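Local coordinates for protein aspartate aminotransferase (Rhodobacter sphaeroides, PDB 3NRA) that probably catalyses the pyridoxal phosphate-dependent transfer of an amino group from L-aspartate to 2-oxoglutarate, giving oxaloacetate and L-glutamate, at residues Val153-Val158 / Ala165-Thr170; Ile131-Tyr136 / Phe372-Ala377. All blocks are in the same frame, centred on the assembly; numbering follows the deposited sequence.

Overall arrangement
Both contacts lie at the C-terminal ends of two neighbouring strands of the seven-stranded mixed sheet that forms the core of this class I aminotransferase. Their centres lie about 11 Å apart. Strand 128-133 enters interaction 2, and its parallel neighbour, the outermost strand 149-154, enters interaction 1. Backbone hydrogen bonds join V153 with I131 in the strands, and L155, just past the strand end, with Q133. Along the chain, interaction 1 is local and falls inside the long loop that interaction 2 closes. Interaction 1 leads from the edge strand into helix 169-177. Interaction 2 brings the loop between strands 364-368 and 380-383 against the end of strand 128-133, which ties the smaller four-stranded sheet to the large one.

Interaction 1 (Val153-Val158 / Ala165-Thr170); sequences VQLDYV and AGLDLT. With GOL (glycerol), chain U.
A165 sets its CB 3.9 Å from CD1 of L155, and its carbonyl O receives a CA-H...O contact from Y157. The E200 carboxylate holds this part of the chain: OE1 takes the N-H of A165, and OE2 takes those of G166 and L167. G166 O accepts a hydrogen bond from D156 N at 2.8 Å, with the donor well above the carbonyl plane. G166 has backbone angles of 108°/22°, and a CB there would clash with D156 O. L167 pairs with L155 in a single beta bridge. Its CG lies anti to the backbone N (chi1 -168°), which turns CD1 back to V153 CG1, 3.5 Å away. D168 N then donates to Q154 O at 3.0 Å, almost in line with the carbonyl. The D168 side chain has two tasks. OD1 takes the N-H of G171 and caps the first turn of helix 169-177. OD2 accepts from O1 of a glycerol, probably from the crystallisation liquor, at 2.7 Å, and Q154 N donates to the same O1 at 2.9 Å. Two backbone bonds thus fasten the chain to the end of the edge strand, while E200 satisfies three successive N-H groups.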
loop_
_atom_site.group_PDB
_atom_site.type_symbol
_atom_site.label_atom_id
_atom_site.label_comp_id
_atom_site.label_asym_id
_atom_site.label_seq_id
_atom_site.Cartn_x
_atom_site.Cartn_y
_atom_site.Cartn_z
ATOM N N VAL B 153 23.222 5.287 -14.794
ATOM C CA VAL B 153 24.095 6.421 -14.656
ATOM C C VAL B 153 25.000 6.116 -13.472
ATOM O O VAL B 153 24.515 5.906 -12.356
ATOM C CB VAL B 153 23.296 7.679 -14.351
ATOM C CG1 VAL B 153 24.240 8.915 -14.226
ATOM C CG2 VAL B 153 22.205 7.912 -15.442
ATOM N N GLN B 154 26.308 6.075 -13.707
ATOM C CA GLN B 154 27.267 5.731 -12.649
ATOM C C GLN B 154 27.311 6.827 -11.593
ATOM O O GLN B 154 27.351 8.025 -11.926
ATOM C CB GLN B 154 28.675 5.513 -13.260
ATOM C CG GLN B 154 29.728 5.013 -12.294
ATOM C CD GLN B 154 29.428 3.611 -11.759
ATOM O OE1 GLN B 154 28.982 2.727 -12.491
ATOM N NE2 GLN B 154 29.647 3.421 -10.486
ATOM N N LEU B 155 27.272 6.416 -10.326
ATOM C CA LEU B 155 27.696 7.262 -9.215
ATOM C C LEU B 155 29.111 6.888 -8.885
ATOM O O LEU B 155 29.343 5.845 -8.287
ATOM C CB LEU B 155 26.801 7.054 -7.968
ATOM C CG LEU B 155 26.991 8.005 -6.769
ATOM C CD1 LEU B 155 26.628 9.433 -7.143
ATOM C CD2 LEU B 155 26.159 7.538 -5.529
ATOM N N ASP B 156 30.059 7.759 -9.243
ATOM C CA ASP B 156 31.447 7.532 -8.950
ATOM C C ASP B 156 31.751 8.094 -7.554
ATOM O O ASP B 156 32.478 9.060 -7.400
ATOM C CB ASP B 156 32.359 8.150 -10.050
ATOM C CG ASP B 156 32.375 7.311 -11.339
ATOM O OD1 ASP B 156 32.626 6.097 -11.259
ATOM O OD2 ASP B 156 32.106 7.861 -12.426
ATOM N N TYR B 157 31.151 7.471 -6.548
ATOM C CA TYR B 157 31.217 7.962 -5.163
ATOM C C TYR B 157 32.531 7.625 -4.495
ATOM O O TYR B 157 32.851 8.216 -3.462
ATOM C CB TYR B 157 30.048 7.391 -4.314
ATOM C CG TYR B 157 30.136 5.893 -4.050
ATOM C CD1 TYR B 157 29.699 4.966 -4.999
ATOM C CD2 TYR B 157 30.643 5.406 -2.841
ATOM C CE1 TYR B 157 29.811 3.582 -4.772
ATOM C CE2 TYR B 157 30.747 4.043 -2.602
ATOM C CZ TYR B 157 30.337 3.135 -3.584
ATOM O OH TYR B 157 30.443 1.802 -3.354
ATOM N N VAL B 158 33.288 6.643 -5.044
ATOM C CA VAL B 158 34.552 6.246 -4.430
ATOM C C VAL B 158 35.645 7.269 -4.752
ATOM O O VAL B 158 36.215 7.288 -5.891
ATOM C CB VAL B 158 35.004 4.827 -4.822
ATOM C CG1 VAL B 158 36.355 4.530 -4.184
ATOM C CG2 VAL B 158 33.960 3.782 -4.347
ATOM N N ALA B 165 28.745 14.172 -4.689
ATOM C CA ALA B 165 28.353 12.775 -4.640
ATOM C C ALA B 165 29.144 11.959 -5.652
ATOM O O ALA B 165 29.524 10.845 -5.370
ATOM C CB ALA B 165 26.893 12.636 -4.898
ATOM N N GLY B 166 29.362 12.524 -6.834
ATOM C CA GLY B 166 30.153 11.891 -7.883
ATOM C C GLY B 166 29.339 11.383 -9.064
ATOM O O GLY B 166 29.804 10.501 -9.788
ATOM N N LEU B 167 28.131 11.925 -9.265
ATOM C CA LEU B 167 27.284 11.501 -10.387
ATOM C C LEU B 167 27.965 11.812 -11.716
ATOM O O LEU B 167 28.530 12.898 -11.893
ATOM C CB LEU B 167 25.905 12.191 -10.348
ATOM C CG LEU B 167 24.827 11.621 -11.311
ATOM C CD1 LEU B 167 24.443 10.181 -10.955
ATOM C CD2 LEU B 167 23.582 12.494 -11.313
ATOM N N ASP B 168 27.913 10.838 -12.632
ATOM C CA ASP B 168 28.346 11.013 -14.009
ATOM C C ASP B 168 27.284 11.800 -14.794
ATOM O O ASP B 168 26.378 11.209 -15.396
ATOM C CB ASP B 168 28.596 9.640 -14.648
ATOM C CG ASP B 168 28.933 9.723 -16.121
ATOM O OD1 ASP B 168 29.215 10.841 -16.636
ATOM O OD2 ASP B 168 28.849 8.680 -16.795
ATOM N N LEU B 169 27.437 13.126 -14.824
ATOM C CA LEU B 169 26.428 14.006 -15.437
ATOM C C LEU B 169 26.413 13.905 -16.953
ATOM O O LEU B 169 25.355 14.047 -17.574
ATOM C CB LEU B 169 26.618 15.457 -14.995
ATOM C CG LEU B 169 26.369 15.673 -13.468
ATOM C CD1 LEU B 169 27.100 16.926 -12.980
ATOM C CD2 LEU B 169 24.892 15.728 -13.121
ATOM N N THR B 170 27.564 13.620 -17.550
ATOM C CA THR B 170 27.609 13.310 -18.959
ATOM C C THR B 170 26.799 12.037 -19.270
ATOM O O THR B 170 26.065 11.992 -20.242
ATOM C CB THR B 170 29.056 13.150 -19.464
ATOM O OG1 THR B 170 29.901 14.161 -18.876
ATOM C CG2 THR B 170 29.107 13.264 -20.993
HETATM C C1 GOL U . 26.990 5.944 -17.549
HETATM O O1 GOL U . 27.475 6.450 -16.318
HETATM C C2 GOL U . 27.849 4.778 -18.057
HETATM O O2 GOL U . 27.229 4.208 -19.206
HETATM C C3 GOL U . 28.036 3.684 -16.973
HETATM O O3 GOL U . 26.795 3.256 -16.426
#

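Interaction 2 (Ile131-Tyr136 / Phe372-Ala377); sequences IVQPDY and FSPHTA
The backbones of P134 and F372 come within 4.8 Å at CA, and F372 O gathers a hydrogen bond from D135 N (3.2 Å), a CA-H...O contact from P134 and a water that also donates to V132 O. The peptide bond before P134 is cis. P134 CB lies 3.8 Å from F372 CB. The P134 and T376 side chains cross at about a right angle, with T376 CG2 4.0 Å from P134 CB. CG of F372 is anti to the carbonyl carbon (chi1 -45°), and the ring edge meets D135 O in its plane, CD1 3.4 Å away. Q133 is extended beyond CG and reaches the type I turn from S373 to T376. Its NE2 lies 3.6 Å from P374 CD. Its OE1 meets the edge of the H375 ring, the amide and ring planes 79° apart. A second water donates to OE1 and hydrogen-bonds to H375 NE2. An alanine in place of Q133 would probably leave that water without its link to the strand and open a gap beside P374. S373 OG accepts from H375 N in an ST turn. The cis-proline end of strand 128-133 thus meets the loop between strands 364-368 and 380-383, joining the two sheets mainly through one carbonyl, with a water bridging Q133 and H375.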
loop_
_atom_site.group_PDB
_atom_site.type_symbol
_atom_site.label_atom_id
_atom_site.label_comp_id
_atom_site.label_asym_id
_atom_site.label_seq_id
_atom_site.Cartn_x
_atom_site.Cartn_y
_atom_site.Cartn_z
ATOM N N ILE B 131 18.513 5.608 -14.116
ATOM C CA ILE B 131 18.590 5.113 -12.723
ATOM C C ILE B 131 20.049 5.146 -12.325
ATOM O O ILE B 131 20.923 4.756 -13.118
ATOM C CB ILE B 131 18.051 3.661 -12.611
ATOM C CG1 ILE B 131 16.539 3.617 -12.946
ATOM C CG2 ILE B 131 18.357 3.022 -11.215
ATOM C CD1 ILE B 131 15.685 4.373 -11.996
ATOM N N VAL B 132 20.320 5.655 -11.125
ATOM C CA VAL B 132 21.677 5.730 -10.601
ATOM C C VAL B 132 22.128 4.352 -10.071
ATOM O O VAL B 132 21.325 3.592 -9.552
ATOM C CB VAL B 132 21.762 6.769 -9.451
ATOM C CG1 VAL B 132 23.221 6.858 -8.876
ATOM C CG2 VAL B 132 21.274 8.159 -9.940
ATOM N N GLN B 133 23.409 4.048 -10.244
ATOM C CA GLN B 133 24.044 2.861 -9.682
ATOM C C GLN B 133 25.276 3.294 -8.868
ATOM O O GLN B 133 26.154 3.955 -9.396
ATOM C CB GLN B 133 24.480 1.915 -10.815
ATOM C CG GLN B 133 23.336 1.394 -11.652
ATOM C CD GLN B 133 23.764 0.326 -12.611
ATOM O OE1 GLN B 133 24.790 0.443 -13.256
ATOM N NE2 GLN B 133 22.967 -0.726 -12.722
ATOM N N PRO B 134 25.319 2.984 -7.570
ATOM C CA PRO B 134 24.328 2.345 -6.733
ATOM C C PRO B 134 23.195 3.273 -6.333
ATOM O O PRO B 134 23.398 4.503 -6.211
ATOM C CB PRO B 134 25.136 1.947 -5.519
ATOM C CG PRO B 134 26.169 3.010 -5.435
ATOM C CD PRO B 134 26.566 3.219 -6.820
ATOM N N ASP B 135 21.999 2.698 -6.126
ATOM C CA ASP B 135 20.899 3.435 -5.549
ATOM C C ASP B 135 19.860 2.452 -4.926
ATOM O O ASP B 135 20.082 1.235 -4.842
ATOM C CB ASP B 135 20.254 4.346 -6.626
ATOM C CG ASP B 135 19.663 5.650 -6.049
ATOM O OD1 ASP B 135 19.135 5.618 -4.925
ATOM O OD2 ASP B 135 19.659 6.688 -6.759
ATOM N N TYR B 136 18.767 3.008 -4.457
ATOM C CA TYR B 136 17.801 2.304 -3.634
ATOM C C TYR B 136 17.318 1.013 -4.316
ATOM O O TYR B 136 17.115 0.981 -5.544
ATOM C CB TYR B 136 16.628 3.262 -3.370
ATOM C CG TYR B 136 15.540 2.734 -2.505
ATOM C CD1 TYR B 136 15.741 2.542 -1.135
ATOM C CD2 TYR B 136 14.260 2.533 -3.009
ATOM C CE1 TYR B 136 14.723 2.094 -0.315
ATOM C CE2 TYR B 136 13.249 2.088 -2.202
ATOM C CZ TYR B 136 13.492 1.884 -0.833
ATOM O OH TYR B 136 12.487 1.441 -0.008
ATOM N N PHE B 372 21.998 -2.877 -4.555
ATOM C CA PHE B 372 22.023 -1.484 -5.021
ATOM C C PHE B 372 22.629 -1.305 -6.385
ATOM O O PHE B 372 22.357 -0.313 -7.048
ATOM C CB PHE B 372 22.761 -0.633 -4.014
ATOM C CG PHE B 372 22.361 -0.927 -2.602
ATOM C CD1 PHE B 372 21.155 -0.469 -2.106
ATOM C CD2 PHE B 372 23.133 -1.744 -1.809
ATOM C CE1 PHE B 372 20.741 -0.791 -0.826
ATOM C CE2 PHE B 372 22.713 -2.075 -0.520
ATOM C CZ PHE B 372 21.535 -1.598 -0.032
ATOM N N SER B 373 23.456 -2.252 -6.802
ATOM C CA SER B 373 24.020 -2.248 -8.139
ATOM C C SER B 373 24.734 -3.566 -8.331
ATOM O O SER B 373 25.337 -4.068 -7.387
ATOM C CB SER B 373 25.030 -1.100 -8.266
ATOM O OG SER B 373 25.863 -1.248 -9.379
ATOM N N PRO B 374 24.758 -4.092 -9.564
ATOM C CA PRO B 374 25.547 -5.298 -9.827
ATOM C C PRO B 374 27.058 -5.082 -9.693
ATOM O O PRO B 374 27.791 -6.032 -9.585
ATOM C CB PRO B 374 25.193 -5.624 -11.276
ATOM C CG PRO B 374 24.797 -4.326 -11.864
ATOM C CD PRO B 374 24.154 -3.559 -10.795
ATOM N N HIS B 375 27.485 -3.825 -9.669
ATOM C CA HIS B 375 28.880 -3.462 -9.669
ATOM C C HIS B 375 29.386 -2.999 -8.298
ATOM O O HIS B 375 30.483 -2.511 -8.206
ATOM C CB HIS B 375 29.089 -2.338 -10.671
ATOM C CG HIS B 375 28.508 -2.623 -12.001
ATOM N ND1 HIS B 375 28.832 -3.746 -12.721
ATOM C CD2 HIS B 375 27.585 -1.955 -12.736
ATOM C CE1 HIS B 375 28.167 -3.742 -13.861
ATOM N NE2 HIS B 375 27.396 -2.672 -13.893
ATOM N N THR B 376 28.568 -3.135 -7.255
ATOM C CA THR B 376 28.983 -2.828 -5.891
ATOM C C THR B 376 28.882 -4.098 -5.042
ATOM O O THR B 376 28.422 -4.057 -3.876
ATOM C CB THR B 376 28.118 -1.688 -5.254
ATOM O OG1 THR B 376 26.730 -2.026 -5.323
ATOM C CG2 THR B 376 28.369 -0.338 -5.953
ATOM N N ALA B 377 29.340 -5.216 -5.609
ATOM C CA ALA B 377 29.194 -6.523 -4.976
ATOM C C ALA B 377 30.087 -6.679 -3.738
ATOM O O ALA B 377 29.716 -7.361 -2.795
ATOM C CB ALA B 377 29.495 -7.655 -5.994
HETATM O O HOH W 1 20.572 0.857 -8.909
HETATM O O HOH W 2 25.352 -1.327 -15.197
#